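Local structure of Melibiose/raffinose/stachyose-binding protein MelE (Bacillus subtilis subsp. subtilis str. 168, 4R6H) at residues 259-264 against 276-281; 212-217 against 221-226. The protein binds melibiose, raffinose and stachyose as the solute-binding component of an ABC transporter that imports these sugars. All blocks are in the same frame, centred on the assembly; numbering follows the deposited sequence. Where two conformers were deposited one is given.

Contact 1 of 2, residues 259-264 against 276-281; sequences LMAQNK and QDVAQI
Val-278 points its two methyl groups at Met-260 and Ala-261, joining helices 256-261 and 274-281, which flank strand 265-269 in sequence in one lobe of this solute-binding protein. The methyls divide the work. CG2 of Val-278, set beside its own backbone N, meets CG of Met-260 at 3.8 Å, and the two side chains cross at about a right angle. CG1, anti to the backbone N (chi1 164°), lies over Ala-261, 3.8 Å from its CA and nearly as close to its CB. A branched valine suits this place because one short residue touches two neighbours at once; the small alanine is consistent with the close approach of the helices, the CA atoms of Ala-261 and Val-278 being 5.2 Å apart. Met-260 leans on the valine with CB and CG; it and Val-278 also touch Val-287 of strand 287-291. Helix 256-261 stops here in a Schellman motif: Lys-264 N bonds to Leu-259 O and Asn-263 N to Met-260 O. Its C-prime residue is Asn-263, asparagine being, after glycine, among the residues that most readily take positive phi. On the exposed side, CG2 of Ile-281 rests 4.0 Å from CB of Ala-261.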
loop_
_atom_site.group_PDB
_atom_site.type_symbol
_atom_site.label_atom_id
_atom_site.label_comp_id
_atom_site.label_asym_id
_atom_site.label_seq_id
_atom_site.Cartn_x
_atom_site.Cartn_y
_atom_site.Cartn_z
ATOM N N LEU A 259 -19.852 9.970 -4.981
ATOM C CA LEU A 259 -19.547 10.630 -6.248
ATOM C C LEU A 259 -19.195 9.610 -7.337
ATOM O O LEU A 259 -19.646 9.730 -8.490
ATOM C CB LEU A 259 -18.409 11.642 -6.128
ATOM C CG LEU A 259 -18.746 12.884 -5.352
ATOM C CD1 LEU A 259 -17.442 13.648 -5.098
ATOM C CD2 LEU A 259 -19.775 13.772 -6.051
ATOM N N MET A 260 -18.415 8.585 -6.997
ATOM C CA MET A 260 -18.068 7.568 -7.953
ATOM C C MET A 260 -19.334 6.808 -8.426
ATOM O O MET A 260 -19.497 6.542 -9.606
ATOM C CB MET A 260 -17.015 6.638 -7.315
ATOM C CG MET A 260 -16.341 5.633 -8.244
ATOM S SD MET A 260 -15.604 6.252 -9.781
ATOM C CE MET A 260 -13.884 5.907 -9.603
ATOM N N ALA A 261 -20.214 6.496 -7.486
ATOM C CA ALA A 261 -21.479 5.795 -7.815
ATOM C C ALA A 261 -22.417 6.645 -8.655
ATOM O O ALA A 261 -23.327 6.097 -9.262
ATOM C CB ALA A 261 -22.177 5.413 -6.544
ATOM N N GLN A 262 -22.229 7.959 -8.677
ATOM C CA GLN A 262 -23.064 8.857 -9.473
ATOM C C GLN A 262 -22.427 9.177 -10.816
ATOM O O GLN A 262 -22.858 10.093 -11.518
ATOM C CB GLN A 262 -23.338 10.121 -8.666
ATOM C CG GLN A 262 -24.280 9.870 -7.530
ATOM C CD GLN A 262 -24.350 11.031 -6.531
ATOM O OE1 GLN A 262 -23.737 12.087 -6.711
ATOM N NE2 GLN A 262 -25.099 10.817 -5.471
ATOM N N ASN A 263 -21.398 8.408 -11.238
ATOM C CA ASN A 263 -20.731 8.670 -12.514
ATOM C C ASN A 263 -20.150 10.085 -12.620
ATOM O O ASN A 263 -20.061 10.659 -13.720
ATOM C CB ASN A 263 -21.683 8.395 -13.705
ATOM C CG ASN A 263 -21.959 6.922 -13.891
ATOM O OD1 ASN A 263 -21.078 6.141 -14.286
ATOM N ND2 ASN A 263 -23.175 6.520 -13.618
ATOM N N LYS A 264 -19.646 10.594 -11.493
ATOM C CA LYS A 264 -19.075 11.922 -11.428
ATOM C C LYS A 264 -17.540 11.970 -11.461
ATOM O O LYS A 264 -16.953 13.074 -11.525
ATOM C CB LYS A 264 -19.668 12.692 -10.255
ATOM C CG LYS A 264 -21.128 13.066 -10.529
ATOM C CD LYS A 264 -21.808 13.763 -9.360
ATOM C CE LYS A 264 -23.271 14.077 -9.679
ATOM N NZ LYS A 264 -24.097 14.122 -8.438
ATOM N N GLN A 276 -16.167 -2.351 -4.830
ATOM C CA GLN A 276 -17.164 -3.156 -4.130
ATOM C C GLN A 276 -18.152 -2.252 -3.387
ATOM O O GLN A 276 -19.377 -2.520 -3.311
ATOM C CB GLN A 276 -16.465 -4.189 -3.210
ATOM C CG GLN A 276 -15.646 -3.654 -2.005
ATOM C CD GLN A 276 -14.573 -4.596 -1.425
ATOM O OE1 GLN A 276 -14.528 -4.857 -0.214
ATOM N NE2 GLN A 276 -13.698 -5.033 -2.248
ATOM N N ASP A 277 -17.652 -1.154 -2.843
ATOM C CA ASP A 277 -18.488 -0.217 -2.102
ATOM C C ASP A 277 -19.469 0.511 -3.032
ATOM O O ASP A 277 -20.643 0.704 -2.684
ATOM C CB ASP A 277 -17.642 0.801 -1.364
ATOM C CG ASP A 277 -16.838 0.201 -0.236
ATOM O OD1 ASP A 277 -17.205 -0.899 0.245
ATOM O OD2 ASP A 277 -15.811 0.868 0.091
ATOM N N VAL A 278 -18.987 0.912 -4.204
ATOM C CA VAL A 278 -19.826 1.561 -5.204
ATOM C C VAL A 278 -20.899 0.596 -5.719
ATOM O O VAL A 278 -22.055 0.993 -5.857
ATOM C CB VAL A 278 -18.924 2.057 -6.386
ATOM C CG1 VAL A 278 -19.734 2.383 -7.643
ATOM C CG2 VAL A 278 -18.136 3.268 -5.946
ATOM N N ALA A 279 -20.505 -0.653 -5.986
ATOM C CA ALA A 279 -21.463 -1.667 -6.477
ATOM C C ALA A 279 -22.616 -1.876 -5.527
ATOM O O ALA A 279 -23.748 -2.164 -5.986
ATOM C CB ALA A 279 -20.749 -2.966 -6.753
ATOM N N GLN A 280 -22.383 -1.713 -4.221
ATOM C CA GLN A 280 -23.458 -1.864 -3.241
ATOM C C GLN A 280 -24.504 -0.757 -3.335
ATOM O O GLN A 280 -25.681 -0.985 -3.012
ATOM C CB GLN A 280 -22.882 -1.938 -1.815
ATOM C CG GLN A 280 -21.970 -3.139 -1.577
ATOM C CD GLN A 280 -22.715 -4.456 -1.447
ATOM O OE1 GLN A 280 -22.640 -5.329 -2.331
ATOM N NE2 GLN A 280 -23.437 -4.615 -0.343
ATOM N N ILE A 281 -24.091 0.420 -3.753
ATOM C CA ILE A 281 -24.967 1.584 -3.855
ATOM C C ILE A 281 -25.577 1.716 -5.277
ATOM O O ILE A 281 -26.755 2.068 -5.468
ATOM C CB ILE A 281 -24.180 2.860 -3.482
ATOM C CG1 ILE A 281 -23.963 2.855 -1.951
ATOM C CG2 ILE A 281 -24.908 4.107 -3.917
ATOM C CD1 ILE A 281 -22.771 3.671 -1.528
#

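Contact 2 of 2, residues 212-217 against 221-226; sequences HNEKKQ and GTFQWS
The short helix 215-220 and the loop that follows it pack against each other here, the chain doubling back so that Gln-217 and Glu-214 meet Gly-221, Thr-222 and Phe-223. At the turn, the carbonyl O of Gln-217 receives two weak hydrogen bonds, from Gly-221 N and from Phe-223 N at 3.1 Å, the latter with an N-H...O angle of 129°. Gly-221 has positive phi, where a CB would jam against the preceding carbonyl O, so glycine fits the helix exit. Beside it, OG1 of Thr-222 lies 3.5 Å from CB of Gln-217 and is hydrogen-bonded to Asn-220.

Phe-223, with CG anti to the backbone N (chi1 -179°), reaches the aliphatic part of Glu-214. CB of Glu-214 approaches CE1 of Phe-223 obliquely at 3.8 Å, whereas its CG lies at the ring edge, in plane. The carboxylate is turned 51° from the ring plane. Glutamate suits the place through the methylenes it lays against the ring, while its OE2 makes a long, weak ion pair with Lys-227. CE2 of Phe-223 stands over the centre of the Trp-225 ring, 3.6 Å above one face, and Tyr-412 of helix 401-420 touches both aromatics. Replacing the ring of Phe-223 by the methyl of an alanine is likely to open a gap between Glu-214 and Trp-225 and leave that indole face without its neighbour. Glu-214 occupies the N-cap position, after Asn-213, whose OD1 accepts from Lys-215 N. These are recognised ways of beginning and ending a helix: an Asx turn leading into the N terminus, and a glycine C-prime exit.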
loop_
_atom_site.group_PDB
_atom_site.type_symbol
_atom_site.label_atom_id
_atom_site.label_comp_id
_atom_site.label_asym_id
_atom_site.label_seq_id
_atom_site.Cartn_x
_atom_site.Cartn_y
_atom_site.Cartn_z
ATOM N N HIS A 212 17.192 5.004 -15.725
ATOM C CA HIS A 212 16.697 6.241 -15.151
ATOM C C HIS A 212 16.233 6.015 -13.744
ATOM O O HIS A 212 15.055 6.206 -13.411
ATOM C CB HIS A 212 15.570 6.852 -16.030
ATOM C CG HIS A 212 15.992 7.059 -17.452
ATOM N ND1 HIS A 212 15.594 6.238 -18.483
ATOM C CD2 HIS A 212 16.870 7.937 -17.994
ATOM C CE1 HIS A 212 16.170 6.627 -19.606
ATOM N NE2 HIS A 212 16.939 7.664 -19.339
ATOM N N ASN A 213 17.146 5.550 -12.902
ATOM C CA ASN A 213 16.840 5.402 -11.529
ATOM C C ASN A 213 17.902 5.921 -10.605
ATOM O O ASN A 213 19.051 6.202 -10.992
ATOM C CB ASN A 213 16.495 3.969 -11.215
ATOM C CG ASN A 213 17.696 3.100 -11.026
ATOM O OD1 ASN A 213 18.259 3.002 -9.907
ATOM N ND2 ASN A 213 18.099 2.456 -12.078
ATOM N N GLU A 214 17.452 6.111 -9.378
ATOM C CA GLU A 214 18.209 6.778 -8.352
ATOM C C GLU A 214 18.207 6.000 -7.049
ATOM O O GLU A 214 18.367 6.590 -6.011
ATOM C CB GLU A 214 17.612 8.156 -8.137
ATOM C CG GLU A 214 17.621 9.043 -9.378
ATOM C CD GLU A 214 18.996 9.568 -9.650
ATOM O OE1 GLU A 214 19.658 9.941 -8.659
ATOM O OE2 GLU A 214 19.403 9.611 -10.828
ATOM N N LYS A 215 18.026 4.687 -7.132
ATOM C CA LYS A 215 17.993 3.826 -5.925
ATOM C C LYS A 215 19.191 4.054 -5.006
ATOM O O LYS A 215 19.065 4.287 -3.809
ATOM C CB LYS A 215 17.958 2.346 -6.314
ATOM C CG LYS A 215 16.664 1.865 -6.987
ATOM C CD LYS A 215 16.846 0.394 -7.406
ATOM C CE LYS A 215 15.673 -0.180 -8.183
ATOM N NZ LYS A 215 15.887 -1.604 -8.564
ATOM N N LYS A 216 20.381 4.005 -5.594
ATOM C CA LYS A 216 21.597 4.114 -4.776
ATOM C C LYS A 216 21.718 5.473 -4.113
ATOM O O LYS A 216 22.067 5.564 -2.924
ATOM C CB LYS A 216 22.828 3.849 -5.637
ATOM C CG LYS A 216 22.896 2.442 -6.171
ATOM C CD LYS A 216 24.242 2.174 -6.844
ATOM C CE LYS A 216 24.215 0.971 -7.781
ATOM N NZ LYS A 216 25.588 0.735 -8.334
ATOM N N GLN A 217 21.390 6.536 -4.855
ATOM C CA GLN A 217 21.487 7.901 -4.349
ATOM C C GLN A 217 20.443 8.225 -3.281
ATOM O O GLN A 217 20.705 8.932 -2.326
ATOM C CB GLN A 217 21.353 8.908 -5.490
ATOM C CG GLN A 217 22.428 8.748 -6.585
ATOM C CD GLN A 217 22.063 7.792 -7.708
ATOM O OE1 GLN A 217 21.305 6.839 -7.551
ATOM N NE2 GLN A 217 22.628 8.054 -8.878
ATOM N N GLY A 221 21.863 9.153 0.563
ATOM C CA GLY A 221 21.724 10.539 0.940
ATOM C C GLY A 221 22.134 11.574 -0.081
ATOM O O GLY A 221 21.992 12.763 0.181
ATOM N N THR A 222 22.640 11.121 -1.223
ATOM C CA THR A 222 23.102 12.032 -2.291
ATOM C C THR A 222 22.024 12.395 -3.334
ATOM O O THR A 222 22.292 13.164 -4.249
ATOM C CB THR A 222 24.356 11.527 -3.014
ATOM O OG1 THR A 222 24.065 10.350 -3.782
ATOM C CG2 THR A 222 25.487 11.233 -1.993
ATOM N N PHE A 223 20.807 11.874 -3.183
ATOM C CA PHE A 223 19.741 12.185 -4.139
ATOM C C PHE A 223 19.494 13.683 -4.307
ATOM O O PHE A 223 19.341 14.426 -3.336
ATOM C CB PHE A 223 18.436 11.514 -3.663
ATOM C CG PHE A 223 17.267 11.743 -4.576
ATOM C CD1 PHE A 223 17.280 11.228 -5.849
ATOM C CD2 PHE A 223 16.188 12.515 -4.164
ATOM C CE1 PHE A 223 16.208 11.438 -6.712
ATOM C CE2 PHE A 223 15.106 12.730 -5.015
ATOM C CZ PHE A 223 15.132 12.208 -6.296
ATOM N N GLN A 224 19.412 14.100 -5.569
ATOM C CA GLN A 224 19.095 15.478 -5.902
ATOM C C GLN A 224 17.589 15.634 -6.100
ATOM O O GLN A 224 17.039 15.102 -7.055
ATOM C CB GLN A 224 19.824 15.865 -7.180
ATOM C CG GLN A 224 21.342 15.916 -7.047
ATOM C CD GLN A 224 21.780 16.798 -5.916
ATOM O OE1 GLN A 224 22.177 16.307 -4.860
ATOM N NE2 GLN A 224 21.676 18.111 -6.109
ATOM N N TRP A 225 16.954 16.398 -5.218
ATOM C CA TRP A 225 15.505 16.572 -5.226
ATOM C C TRP A 225 15.005 17.340 -6.441
ATOM O O TRP A 225 13.811 17.358 -6.728
ATOM C CB TRP A 225 15.011 17.140 -3.885
ATOM C CG TRP A 225 15.027 16.035 -2.867
ATOM C CD1 TRP A 225 16.082 15.626 -2.102
ATOM C CD2 TRP A 225 13.948 15.133 -2.583
ATOM N NE1 TRP A 225 15.710 14.529 -1.338
ATOM C CE2 TRP A 225 14.407 14.219 -1.614
ATOM C CE3 TRP A 225 12.629 15.034 -3.035
ATOM C CZ2 TRP A 225 13.591 13.196 -1.105
ATOM C CZ3 TRP A 225 11.815 14.031 -2.535
ATOM C CH2 TRP A 225 12.313 13.113 -1.587
ATOM N N SER A 226 15.916 17.974 -7.182
ATOM C CA SER A 226 15.546 18.528 -8.467
ATOM C C SER A 226 14.934 17.476 -9.411
ATOM O O SER A 226 14.112 17.817 -10.286
ATOM C CB SER A 226 16.765 19.204 -9.134
ATOM O OG SER A 226 17.765 18.253 -9.426
HETATM O O HOH W 1 20.526 12.029 -7.751
#

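How the contacts relate
Following the chain from the N terminus, contact 2 comes first: residues 212-217 enter helix 215-220, and the loop segment 221-226 folds back on it, closing a very local loop with three residues between the segments. The chain then runs through helix 229-240 before contact 1 opens at helix 256-261. Its 11 intervening residues include strand 265-269, and the loop closes on helix 274-281. The contacts are in series, neither nested nor crossed. The centres of contacts 1 and 2 lie about 40 Å apart, on opposite sides of the chain's centre, and the nearest atoms of contacts 1 and 2 are about 28 Å apart. Contact 1 joins two helices beside the mixed sheet, whereas contact 2 folds the exit loop onto its own helix, with the loop's aromatics also packing on helix 401-420.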